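Local coordinates for protein siderophore biosynthesis lipase/esterase, putative (Aspergillus fumigatus, PDB 6GUP) that hydrolyses the siderophore fusarinine C, cleaving its ester bonds to give fusarinine, but leaves triacetylfusarinine C intact, at residues Thr90-Ile93 with Ala94-Leu97; Leu213-Leu216 with Ala217-Ser220; Leu221-Pro224 with Ala225-Leu229; Thr297-Ser300 with Arg301-Asn304; Ala313-Asp316 with Glu317-Ile321. One frame throughout, in Å; residues are numbered along the deposited sequence.

Interaction 1. Residues Thr90-Ile93 with Ala94-Leu97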
loop_
_atom_site.group_PDB
_atom_site.type_symbol
_atom_site.label_atom_id
_atom_site.label_comp_id
_atom_site.label_asym_id
_atom_site.label_seq_id
_atom_site.Cartn_x
_atom_site.Cartn_y
_atom_site.Cartn_z
ATOM N N THR A 90 10.208 7.584 8.985
ATOM C CA THR A 90 10.741 7.448 10.330
ATOM C C THR A 90 9.685 7.669 11.429
ATOM O O THR A 90 9.655 6.924 12.414
ATOM C CB THR A 90 11.947 8.401 10.494
ATOM O OG1 THR A 90 13.060 7.874 9.761
ATOM C CG2 THR A 90 12.341 8.548 11.911
ATOM N N ASN A 91 8.835 8.681 11.260
ATOM C CA ASN A 91 7.751 8.957 12.217
ATOM C C ASN A 91 6.746 7.809 12.290
ATOM O O ASN A 91 6.282 7.453 13.374
ATOM C CB ASN A 91 6.995 10.243 11.846
ATOM C CG ASN A 91 7.847 11.494 11.977
ATOM O OD1 ASN A 91 7.804 12.370 11.114
ATOM N ND2 ASN A 91 8.611 11.592 13.060
ATOM N N GLU A 92 6.417 7.247 11.131
ATOM C CA GLU A 92 5.449 6.154 11.035
ATOM C C GLU A 92 6.009 4.828 11.552
ATOM O O GLU A 92 5.272 4.038 12.141
ATOM C CB GLU A 92 4.943 6.024 9.597
ATOM C CG GLU A 92 4.070 7.209 9.197
ATOM C CD GLU A 92 3.836 7.340 7.705
ATOM O OE1 GLU A 92 4.374 6.535 6.915
ATOM O OE2 GLU A 92 3.100 8.271 7.318
ATOM N N ILE A 93 7.303 4.591 11.338
ATOM C CA ILE A 93 7.999 3.454 11.957
ATOM C C ILE A 93 7.933 3.577 13.482
ATOM O O ILE A 93 7.604 2.610 14.170
ATOM C CB ILE A 93 9.467 3.336 11.470
ATOM C CG1 ILE A 93 9.494 2.863 10.011
ATOM C CG2 ILE A 93 10.262 2.361 12.337
ATOM C CD1 ILE A 93 10.813 3.085 9.299
ATOM N N ALA A 94 8.232 4.770 13.995
ATOM C CA ALA A 94 8.160 5.049 15.436
ATOM C C ALA A 94 6.761 4.809 16.011
ATOM O O ALA A 94 6.625 4.260 17.109
ATOM C CB ALA A 94 8.608 6.476 15.723
ATOM N N GLN A 95 5.732 5.220 15.266
ATOM C CA GLN A 95 4.334 4.942 15.634
ATOM C C GLN A 95 4.023 3.444 15.633
ATOM O O GLN A 95 3.332 2.955 16.528
ATOM C CB GLN A 95 3.362 5.675 14.702
ATOM C CG GLN A 95 3.237 7.161 14.996
ATOM C CD GLN A 95 2.359 7.890 13.995
ATOM O OE1 GLN A 95 2.546 7.770 12.782
ATOM N NE2 GLN A 95 1.399 8.658 14.498
ATOM N N CYS A 96 4.532 2.730 14.628
ATOM C CA CYS A 96 4.362 1.276 14.542
ATOM C C CYS A 96 5.067 0.545 15.686
ATOM O O CYS A 96 4.516 -0.403 16.249
ATOM C CB CYS A 96 4.874 0.747 13.201
ATOM S SG CYS A 96 4.415 -0.970 12.877
ATOM N N LEU A 97 6.280 0.986 16.019
ATOM C CA LEU A 97 7.036 0.427 17.144
ATOM C C LEU A 97 6.335 0.647 18.482
ATOM O O LEU A 97 6.312 -0.258 19.320
ATOM C CB LEU A 97 8.445 1.020 17.207
ATOM C CG LEU A 97 9.405 0.649 16.075
ATOM C CD1 LEU A 97 10.664 1.490 16.165
ATOM C CD2 LEU A 97 9.759 -0.821 16.124
#

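Interaction 2. Residues Leu213-Leu216 with Ala217-Ser220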
loop_
_atom_site.group_PDB
_atom_site.type_symbol
_atom_site.label_atom_id
_atom_site.label_comp_id
_atom_site.label_asym_id
_atom_site.label_seq_id
_atom_site.Cartn_x
_atom_site.Cartn_y
_atom_site.Cartn_z
ATOM N N LEU A 213 5.316 13.617 -12.719
ATOM C CA LEU A 213 5.647 12.194 -12.761
ATOM C C LEU A 213 6.213 11.860 -14.131
ATOM O O LEU A 213 5.569 12.118 -15.151
ATOM C CB LEU A 213 4.418 11.328 -12.480
ATOM C CG LEU A 213 3.650 11.582 -11.180
ATOM C CD1 LEU A 213 2.521 10.572 -11.069
ATOM C CD2 LEU A 213 4.547 11.522 -9.949
ATOM N N LEU A 214 7.418 11.293 -14.150
ATOM C CA LEU A 214 8.074 10.916 -15.396
ATOM C C LEU A 214 7.475 9.601 -15.901
ATOM O O LEU A 214 6.947 8.824 -15.100
ATOM C CB LEU A 214 9.587 10.785 -15.196
ATOM C CG LEU A 214 10.293 12.050 -14.687
ATOM C CD1 LEU A 214 11.719 11.737 -14.260
ATOM C CD2 LEU A 214 10.280 13.153 -15.734
ATOM N N PRO A 215 7.545 9.348 -17.226
ATOM C CA PRO A 215 6.906 8.150 -17.782
ATOM C C PRO A 215 7.505 6.852 -17.248
ATOM O O PRO A 215 8.730 6.708 -17.204
ATOM C CB PRO A 215 7.155 8.272 -19.295
ATOM C CG PRO A 215 7.544 9.687 -19.524
ATOM C CD PRO A 215 8.233 10.125 -18.272
ATOM N N LEU A 216 6.635 5.931 -16.844
ATOM C CA LEU A 216 7.052 4.635 -16.304
ATOM C C LEU A 216 7.776 3.809 -17.376
ATOM O O LEU A 216 8.749 3.117 -17.072
ATOM C CB LEU A 216 5.838 3.876 -15.736
ATOM C CG LEU A 216 6.009 2.771 -14.682
ATOM C CD1 LEU A 216 6.672 1.529 -15.253
ATOM C CD2 LEU A 216 6.742 3.250 -13.435
ATOM N N ALA A 217 7.306 3.904 -18.622
ATOM C CA ALA A 217 7.967 3.270 -19.772
ATOM C C ALA A 217 9.462 3.590 -19.833
ATOM O O ALA A 217 10.277 2.700 -20.064
ATOM C CB ALA A 217 7.296 3.695 -21.071
ATOM N N MET A 218 9.800 4.860 -19.613
ATOM C CA MET A 218 11.187 5.339 -19.663
ATOM C C MET A 218 11.991 5.042 -18.392
ATOM O O MET A 218 13.105 4.528 -18.480
ATOM C CB MET A 218 11.208 6.846 -19.950
ATOM C CG MET A 218 10.650 7.208 -21.318
ATOM S SD MET A 218 10.588 8.983 -21.626
ATOM C CE MET A 218 12.302 9.341 -21.988
ATOM N N THR A 219 11.435 5.370 -17.222
ATOM C CA THR A 219 12.166 5.248 -15.946
ATOM C C THR A 219 12.538 3.809 -15.576
ATOM O O THR A 219 13.617 3.569 -15.032
ATOM C CB THR A 219 11.388 5.858 -14.758
ATOM O OG1 THR A 219 10.087 5.266 -14.672
ATOM C CG2 THR A 219 11.260 7.370 -14.906
ATOM N N SER A 220 11.647 2.865 -15.872
ATOM C CA SER A 220 11.887 1.442 -15.579
ATOM C C SER A 220 13.019 0.799 -16.387
ATOM O O SER A 220 13.552 -0.235 -15.978
ATOM C CB SER A 220 10.601 0.633 -15.754
ATOM O OG SER A 220 9.729 0.901 -14.676
HETATM O O HOH W 1 8.092 6.788 -13.573
#

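Interaction 3. Residues Leu221-Pro224 with Ala225-Leu229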
loop_
_atom_site.group_PDB
_atom_site.type_symbol
_atom_site.label_atom_id
_atom_site.label_comp_id
_atom_site.label_asym_id
_atom_site.label_seq_id
_atom_site.Cartn_x
_atom_site.Cartn_y
_atom_site.Cartn_z
ATOM N N LEU A 221 13.376 1.400 -17.522
ATOM C CA LEU A 221 14.545 0.967 -18.295
ATOM C C LEU A 221 15.855 1.246 -17.571
ATOM O O LEU A 221 16.824 0.501 -17.739
ATOM C CB LEU A 221 14.588 1.656 -19.661
ATOM C CG LEU A 221 13.397 1.450 -20.598
ATOM C CD1 LEU A 221 13.716 2.027 -21.967
ATOM C CD2 LEU A 221 13.002 -0.016 -20.707
ATOM N N VAL A 222 15.885 2.326 -16.792
ATOM C CA VAL A 222 17.082 2.726 -16.048
ATOM C C VAL A 222 17.011 2.454 -14.543
ATOM O O VAL A 222 18.055 2.409 -13.892
ATOM C CB VAL A 222 17.448 4.212 -16.313
ATOM C CG1 VAL A 222 16.426 5.184 -15.721
ATOM C CG2 VAL A 222 18.849 4.520 -15.799
ATOM N N TYR A 223 15.807 2.269 -13.993
ATOM C CA TYR A 223 15.646 2.120 -12.550
ATOM C C TYR A 223 15.302 0.674 -12.141
ATOM O O TYR A 223 14.178 0.220 -12.367
ATOM C CB TYR A 223 14.612 3.121 -12.022
ATOM C CG TYR A 223 14.673 3.366 -10.523
ATOM C CD1 TYR A 223 15.895 3.410 -9.830
ATOM C CD2 TYR A 223 13.508 3.588 -9.794
ATOM C CE1 TYR A 223 15.942 3.641 -8.466
ATOM C CE2 TYR A 223 13.555 3.827 -8.428
ATOM C CZ TYR A 223 14.768 3.848 -7.769
ATOM O OH TYR A 223 14.807 4.083 -6.415
ATOM N N PRO A 224 16.282 -0.055 -11.550
ATOM C CA PRO A 224 16.131 -1.436 -11.057
ATOM C C PRO A 224 14.960 -1.667 -10.104
ATOM O O PRO A 224 14.325 -2.721 -10.165
ATOM C CB PRO A 224 17.444 -1.683 -10.308
ATOM C CG PRO A 224 18.431 -0.816 -10.987
ATOM C CD PRO A 224 17.681 0.403 -11.422
ATOM N N ALA A 225 14.699 -0.699 -9.226
ATOM C CA ALA A 225 13.558 -0.764 -8.305
ATOM C C ALA A 225 12.209 -0.825 -9.034
ATOM O O ALA A 225 11.262 -1.419 -8.519
ATOM C CB ALA A 225 13.584 0.413 -7.342
ATOM N N HIS A 226 12.136 -0.206 -10.218
ATOM C CA HIS A 226 10.958 -0.271 -11.097
ATOM C C HIS A 226 9.713 0.340 -10.431
ATOM O O HIS A 226 8.595 -0.165 -10.576
ATOM C CB HIS A 226 10.706 -1.724 -11.541
ATOM C CG HIS A 226 9.898 -1.853 -12.796
ATOM N ND1 HIS A 226 8.665 -1.258 -12.958
ATOM C CD2 HIS A 226 10.135 -2.539 -13.939
ATOM C CE1 HIS A 226 8.184 -1.560 -14.151
ATOM N NE2 HIS A 226 9.058 -2.334 -14.768
ATOM N N THR A 227 9.927 1.434 -9.703
ATOM C CA THR A 227 8.852 2.175 -9.038
ATOM C C THR A 227 8.700 3.510 -9.779
ATOM O O THR A 227 9.675 3.993 -10.365
ATOM C CB THR A 227 9.132 2.358 -7.516
ATOM O OG1 THR A 227 8.064 3.077 -6.892
ATOM C CG2 THR A 227 10.430 3.094 -7.248
ATOM N N PRO A 228 7.483 4.102 -9.784
ATOM C CA PRO A 228 7.298 5.397 -10.455
ATOM C C PRO A 228 8.176 6.502 -9.870
ATOM O O PRO A 228 8.537 6.440 -8.692
ATOM C CB PRO A 228 5.812 5.708 -10.219
ATOM C CG PRO A 228 5.428 4.867 -9.051
ATOM C CD PRO A 228 6.198 3.603 -9.260
ATOM N N LEU A 229 8.511 7.494 -10.692
ATOM C CA LEU A 229 9.425 8.561 -10.289
ATOM C C LEU A 229 8.910 9.940 -10.675
ATOM O O LEU A 229 8.578 10.186 -11.837
ATOM C CB LEU A 229 10.807 8.340 -10.913
ATOM C CG LEU A 229 11.634 7.156 -10.399
ATOM C CD1 LEU A 229 12.892 6.996 -11.238
ATOM C CD2 LEU A 229 12.004 7.322 -8.931
#

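Interaction 4. Residues Thr297-Ser300 with Arg301-Asn304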
loop_
_atom_site.group_PDB
_atom_site.type_symbol
_atom_site.label_atom_id
_atom_site.label_comp_id
_atom_site.label_asym_id
_atom_site.label_seq_id
_atom_site.Cartn_x
_atom_site.Cartn_y
_atom_site.Cartn_z
ATOM N N THR A 297 36.016 -2.877 1.637
ATOM C CA THR A 297 36.397 -1.513 2.013
ATOM C C THR A 297 35.176 -0.728 2.494
ATOM O O THR A 297 35.250 -0.028 3.499
ATOM C CB THR A 297 37.067 -0.761 0.841
ATOM O OG1 THR A 297 38.196 -1.511 0.376
ATOM C CG2 THR A 297 37.541 0.637 1.262
ATOM N N LEU A 298 34.059 -0.865 1.780
ATOM C CA LEU A 298 32.824 -0.151 2.117
ATOM C C LEU A 298 32.299 -0.507 3.514
ATOM O O LEU A 298 31.929 0.387 4.277
ATOM C CB LEU A 298 31.744 -0.409 1.057
ATOM C CG LEU A 298 30.432 0.378 1.155
ATOM C CD1 LEU A 298 30.688 1.876 1.186
ATOM C CD2 LEU A 298 29.521 0.017 -0.008
ATOM N N LEU A 299 32.284 -1.801 3.846
ATOM C CA LEU A 299 31.848 -2.261 5.181
ATOM C C LEU A 299 32.769 -1.794 6.312
ATOM O O LEU A 299 32.284 -1.414 7.380
ATOM C CB LEU A 299 31.706 -3.794 5.241
ATOM C CG LEU A 299 30.484 -4.452 4.591
ATOM C CD1 LEU A 299 30.515 -5.956 4.818
ATOM C CD2 LEU A 299 29.171 -3.874 5.106
ATOM N N SER A 300 34.081 -1.836 6.082
ATOM C CA SER A 300 35.061 -1.388 7.082
ATOM C C SER A 300 34.971 0.116 7.344
ATOM O O SER A 300 35.129 0.558 8.482
ATOM C CB SER A 300 36.487 -1.767 6.665
ATOM O OG SER A 300 36.818 -1.223 5.400
ATOM N N ARG A 301 34.717 0.893 6.291
ATOM C CA ARG A 301 34.504 2.338 6.427
ATOM C C ARG A 301 33.207 2.668 7.179
ATOM O O ARG A 301 33.176 3.614 7.970
ATOM C CB ARG A 301 34.533 3.024 5.058
ATOM C CG ARG A 301 35.914 3.008 4.419
ATOM C CD ARG A 301 35.932 3.739 3.091
ATOM N NE ARG A 301 35.796 5.182 3.300
ATOM C CZ ARG A 301 34.887 5.988 2.741
ATOM N NH1 ARG A 301 33.980 5.548 1.863
ATOM N NH2 ARG A 301 34.903 7.283 3.056
ATOM N N TRP A 302 32.150 1.889 6.941
ATOM C CA TRP A 302 30.911 2.015 7.722
ATOM C C TRP A 302 31.124 1.585 9.175
ATOM O O TRP A 302 30.624 2.241 10.090
ATOM C CB TRP A 302 29.765 1.202 7.108
ATOM C CG TRP A 302 29.276 1.695 5.769
ATOM C CD1 TRP A 302 29.635 2.848 5.122
ATOM C CD2 TRP A 302 28.308 1.054 4.933
ATOM N NE1 TRP A 302 28.964 2.951 3.928
ATOM C CE2 TRP A 302 28.141 1.865 3.786
ATOM C CE3 TRP A 302 27.571 -0.134 5.035
ATOM C CZ2 TRP A 302 27.265 1.525 2.750
ATOM C CZ3 TRP A 302 26.699 -0.470 4.002
ATOM C CH2 TRP A 302 26.554 0.359 2.875
ATOM N N ARG A 303 31.861 0.492 9.378
ATOM C CA ARG A 303 32.217 0.032 10.726
ATOM C C ARG A 303 32.975 1.109 11.499
ATOM O O ARG A 303 32.604 1.443 12.626
ATOM C CB ARG A 303 33.050 -1.260 10.677
ATOM C CG ARG A 303 33.603 -1.679 12.034
ATOM C CD ARG A 303 34.179 -3.083 12.050
ATOM N NE ARG A 303 34.609 -3.439 13.405
ATOM C CZ ARG A 303 34.989 -4.653 13.808
ATOM N NH1 ARG A 303 35.005 -5.690 12.969
ATOM N NH2 ARG A 303 35.355 -4.835 15.076
ATOM N N ASN A 304 34.030 1.639 10.885
ATOM C CA ASN A 304 34.875 2.660 11.516
ATOM C C ASN A 304 34.136 3.980 11.768
ATOM O O ASN A 304 34.400 4.653 12.766
ATOM C CB ASN A 304 36.143 2.906 10.686
ATOM C CG ASN A 304 37.114 1.734 10.730
ATOM O OD1 ASN A 304 37.335 1.130 11.781
ATOM N ND2 ASN A 304 37.707 1.414 9.584
#

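Interaction 5. Residues Ala313-Asp316 with Glu317-Ile321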
loop_
_atom_site.group_PDB
_atom_site.type_symbol
_atom_site.label_atom_id
_atom_site.label_comp_id
_atom_site.label_asym_id
_atom_site.label_seq_id
_atom_site.Cartn_x
_atom_site.Cartn_y
_atom_site.Cartn_z
ATOM N N ALA A 313 31.649 0.045 20.258
ATOM C CA ALA A 313 31.476 -1.303 19.708
ATOM C C ALA A 313 30.017 -1.521 19.297
ATOM O O ALA A 313 29.392 -2.519 19.662
ATOM C CB ALA A 313 31.920 -2.345 20.727
ATOM N N ILE A 314 29.492 -0.573 18.523
ATOM C CA ILE A 314 28.102 -0.606 18.060
ATOM C C ILE A 314 27.953 -1.552 16.867
ATOM O O ILE A 314 27.018 -2.344 16.815
ATOM C CB ILE A 314 27.600 0.813 17.698
ATOM C CG1 ILE A 314 27.582 1.688 18.957
ATOM C CG2 ILE A 314 26.206 0.764 17.068
ATOM C CD1 ILE A 314 27.479 3.171 18.690
ATOM N N TRP A 315 28.869 -1.444 15.908
ATOM C CA TRP A 315 28.885 -2.310 14.728
ATOM C C TRP A 315 28.975 -3.782 15.127
ATOM O O TRP A 315 29.801 -4.152 15.967
ATOM C CB TRP A 315 30.068 -1.942 13.832
ATOM C CG TRP A 315 30.143 -2.699 12.544
ATOM C CD1 TRP A 315 30.796 -3.874 12.324
ATOM C CD2 TRP A 315 29.557 -2.324 11.294
ATOM N NE1 TRP A 315 30.650 -4.262 11.015
ATOM C CE2 TRP A 315 29.894 -3.327 10.358
ATOM C CE3 TRP A 315 28.778 -1.236 10.873
ATOM C CZ2 TRP A 315 29.479 -3.277 9.022
ATOM C CZ3 TRP A 315 28.364 -1.186 9.543
ATOM C CH2 TRP A 315 28.718 -2.202 8.633
ATOM N N ASP A 316 28.117 -4.609 14.534
ATOM C CA ASP A 316 28.161 -6.049 14.752
ATOM C C ASP A 316 29.279 -6.617 13.890
ATOM O O ASP A 316 29.222 -6.519 12.661
ATOM C CB ASP A 316 26.822 -6.709 14.394
ATOM C CG ASP A 316 26.642 -8.069 15.057
ATOM O OD1 ASP A 316 27.635 -8.808 15.225
ATOM O OD2 ASP A 316 25.497 -8.400 15.418
ATOM N N GLU A 317 30.284 -7.217 14.530
ATOM C CA GLU A 317 31.394 -7.863 13.815
ATOM C C GLU A 317 30.924 -8.983 12.874
ATOM O O GLU A 317 31.574 -9.254 11.866
ATOM C CB GLU A 317 32.455 -8.393 14.794
ATOM C CG GLU A 317 32.038 -9.597 15.636
ATOM C CD GLU A 317 33.182 -10.178 16.452
ATOM O OE1 GLU A 317 33.067 -11.347 16.875
ATOM O OE2 GLU A 317 34.195 -9.478 16.668
ATOM N N ASN A 318 29.792 -9.609 13.205
ATOM C CA ASN A 318 29.156 -10.615 12.340
ATOM C C ASN A 318 28.531 -10.062 11.045
ATOM O O ASN A 318 28.005 -10.837 10.244
ATOM C CB ASN A 318 28.105 -11.416 13.130
ATOM C CG ASN A 318 28.725 -12.317 14.187
ATOM O OD1 ASN A 318 29.796 -12.892 13.987
ATOM N ND2 ASN A 318 28.045 -12.451 15.321
ATOM N N SER A 319 28.567 -8.742 10.845
ATOM C CA SER A 319 28.288 -8.140 9.541
ATOM C C SER A 319 29.268 -8.656 8.495
ATOM O O SER A 319 30.428 -8.946 8.805
ATOM C CB SER A 319 28.421 -6.619 9.607
ATOM O OG SER A 319 27.550 -6.066 10.574
ATOM N N GLY A 320 28.802 -8.757 7.258
ATOM C CA GLY A 320 29.637 -9.269 6.184
ATOM C C GLY A 320 28.935 -9.361 4.850
ATOM O O GLY A 320 27.899 -8.726 4.628
ATOM N N ILE A 321 29.512 -10.174 3.972
ATOM C CA ILE A 321 29.093 -10.285 2.583
ATOM C C ILE A 321 28.661 -11.732 2.350
ATOM O O ILE A 321 29.501 -12.633 2.334
ATOM C CB ILE A 321 30.252 -9.873 1.642
ATOM C CG1 ILE A 321 30.658 -8.416 1.915
ATOM C CG2 ILE A 321 29.855 -10.031 0.180
ATOM C CD1 ILE A 321 31.938 -7.978 1.240
HETATM O O HOH W 2 30.465 -7.041 17.262
HETATM O O HOH W 3 31.971 -6.252 9.428
#

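Interaction 1. Residues Thr90-Ile93 with Ala94-Leu97
A94 N donates a hydrogen bond to T90 O, one helical turn back, at 3.0 Å, and the methyl A94 CB settles 3.4 Å from N91 O. The T90 hydroxyl is engaged elsewhere, bonded to L86 O in the turn before. Q95 comes next: its N is bonded to N91 O, and its side chain folds back over the same turn. Because Q95 CG stands beside the backbone N (chi1 -76°), it passes 3.5 Å from N91 O, and the amide oxygen OE1 ends 3.9 Å from E92 CG. The Q95 amide and the E92 carboxylate are turned almost alike, their planes 15° apart, yet the carboxylate looks to another partner, T75. C96 N is bonded to E92 O at 2.9 Å, while its side chain packs on L40 of strand 37-42. L97 closes the series, its N hydrogen-bonded to I93 O at 2.8 Å. Here the side chains meet as well: L97 CD1 touches I93 CG2 at 3.9 Å, the two residues running alongside each other against Y132 and strand 117-122. The arrangement is a worked case of i to i+4 pairing in an amphipathic helix, here helix 86-108 of an alpha/beta-hydrolase fold, whose apolar stripe faces the central sheet.

Interaction 2. Residues Leu213-Leu216 with Ala217-Ser220
P215 and T219 form the first closed turn of helix 216-222, with P215 in the N-cap position. T219 N is hydrogen-bonded to P215 O at 3.0 Å, and M218 N adds a weak bond to the same oxygen. The T219 side chain places its two branches differently. OG1 sits between the backbone N and the carbonyl carbon (chi1 55°), where T219 OG1 lies 3.2 Å from P215 O and within bonding distance of a water; T219 CG2 reaches back to L214 CB at 3.8 Å. That water links T219 OG1 to L214 O, donating to the latter. M218 lies alongside the proline, its sulfur beside the ring with M218 SD 3.8 Å from P215 CG, and packs on helix 185-205. L216 swings CG anti to its N (chi1 -158°), which carries L216 CD1 to a close 3.2 Å from S220 OG. S220 N is bonded to L216 O at 3.1 Å, whereas S220 OG makes at most a weak bond to that oxygen, its proton not assigned, with H226 ND1 also nearby. Just before the turn, L213 pairs antiparallel with a strand of the second subunit, so the sheet runs on across the interface, and packs on L213 of that subunit. The chemistry implies a helix start in which one proline carbonyl gathers backbone donors, while a water and a hydroxyl tie the incoming strand end to the first turn.

Interaction 3. Residues Leu221-Pro224 with Ala225-Leu229
Y223 sends its CG opposite the backbone N (chi1 -162°), which carries the phenol ring forward over the chain that follows, while T227 turns its methyl CG2 into the position between its own N and carbonyl carbon, beside the edge of that ring. Between them runs a type I beta turn from Y223 to H226, the reversal that follows helix 216-222. Its closing bond joins H226 N to Y223 O at 3.0 Å. H226 leaves the turn with positive phi (62°), a left-handed conformation that sends the chain back past the tyrosine. The ring is then flanked on its two sides. A225 CB makes a CH-pi contact with one face of the Y223 ring, 3.8 Å from the centroid, leaning toward the CE2 and CZ atoms. On the other side of the ring plane L229 approaches obliquely, its CD1 3.8 Å from Y223 CD2, and the two side chains run roughly perpendicular. Beyond these segments R233 and L237 of helix 231-238 also touch the tyrosine, so the ring ties the turn to the next helix. The region lies in the long insertion between strands 159-163 and 278-283, a location consistent with the lid or cap of alpha/beta-hydrolases. T227 OG1, the polar branch, is hydrogen-bonded to S80 OG, and its methyl partner lies near the ring plane, with T227 CG2 3.4 Å from Y223 CE2.

Interaction 4. Residues Thr297-Ser300 with Arg301-Asn304
T297 O draws in two donors from the same face of its carbonyl plane. S300 OG donates to T297 O at 2.7 Å, and R301 N, one full turn on, is bonded to it at 3.0 Å. The S300 hydroxyl can do this because chi1 of 58° sets OG between the backbone N and the carbonyl carbon, folded against the helix; D296 O is a second acceptor within its reach, so the two compete for the one proton. Further along, R303 N reaches L299 O at 2.8 Å and N304 N reaches S300 O at 2.9 Å. R301 CD passes 3.9 Å from T297 CG2, and a bend at the third torsion turns the guanidinium toward L256 O, which NH2 reaches. All this belongs to helix 295-307, the crossover of a beta-alpha-beta unit between strands 278-283 and 320-322. On its buried side L298 lies over one face of the W302 indole: L298 CG makes a CH-pi contact over the six-membered ring, and L298 CD1 comes within 3.4 Å of W302 NE1. The carbonyl oxygen of L298 sits over the same ring system, 3.3 Å above its plane and toward the rim. F265 stacks on the indole, while F282 and F252 meet it at steep angles.

Interaction 5. Residues Ala313-Asp316 with Glu317-Ile321
W315 presents its indole to S319, whose OG stands 3.4 Å above the ring plane near the rim and whose CB touches W315 NE1 at 3.5 Å. The indole gets there because W315 CG lies anti to the backbone N (chi1 -176°), and chi2 of -90° turns its plane perpendicular to that of CA, CB and CG. In the plane of the ring, at its edge, a water accepts from W315 NE1 and donates to S319 O, joining the two residues a second time. D316 lies between them in sequence and works through its oxygens. Its carbonyl takes S319 OG at 2.7 Å, in the carbonyl plane on a lone pair, while S319 N, 2.9 Å from the same D316 O, arrives from well above that plane and closes a type I beta turn from D316 to S319. The carboxylate serves the turn from within: D316 OD1 receives N318 N at 3.1 Å from above its plane, an Asx turn laid over the beta turn. A second water bridges W315 O and E317 N, so the N-H of the turn's second residue, E317, is also engaged. S319 OG further bonds with V280 N, and K277 NZ bonds with W315 O, fastening the turn to strand 278-283 and its approach as the chain enters edge strand 320-322. Chemically, the serine hydroxyl donates its hydrogen bond to D316 O, which leaves its oxygen to accept from V280 N; this would fix its rotation and couple the tight turn to the neighbouring strand.

From the N terminus, the five contacts come in series; none nests in or crosses another. Interactions 1 and 4 lie within helices, while 2, 3 and 5 sit at a helix start and at turns. Interaction 1 is on helix 86-108 against the central sheet, about 15 Å or more, nearest atoms, from the others. Interactions 2 and 3 share helix 216-222, one at its start, the other running from its last residues into the turn beyond, and L229 O meets L214 N at 2.8 Å. Interactions 4 and 5 belong to the last crossover to edge strand 320-322, where R303 CD packs 3.5 Å from W315 CD1. Interactions 2 and 3 lie across the chain's centre from interaction 5.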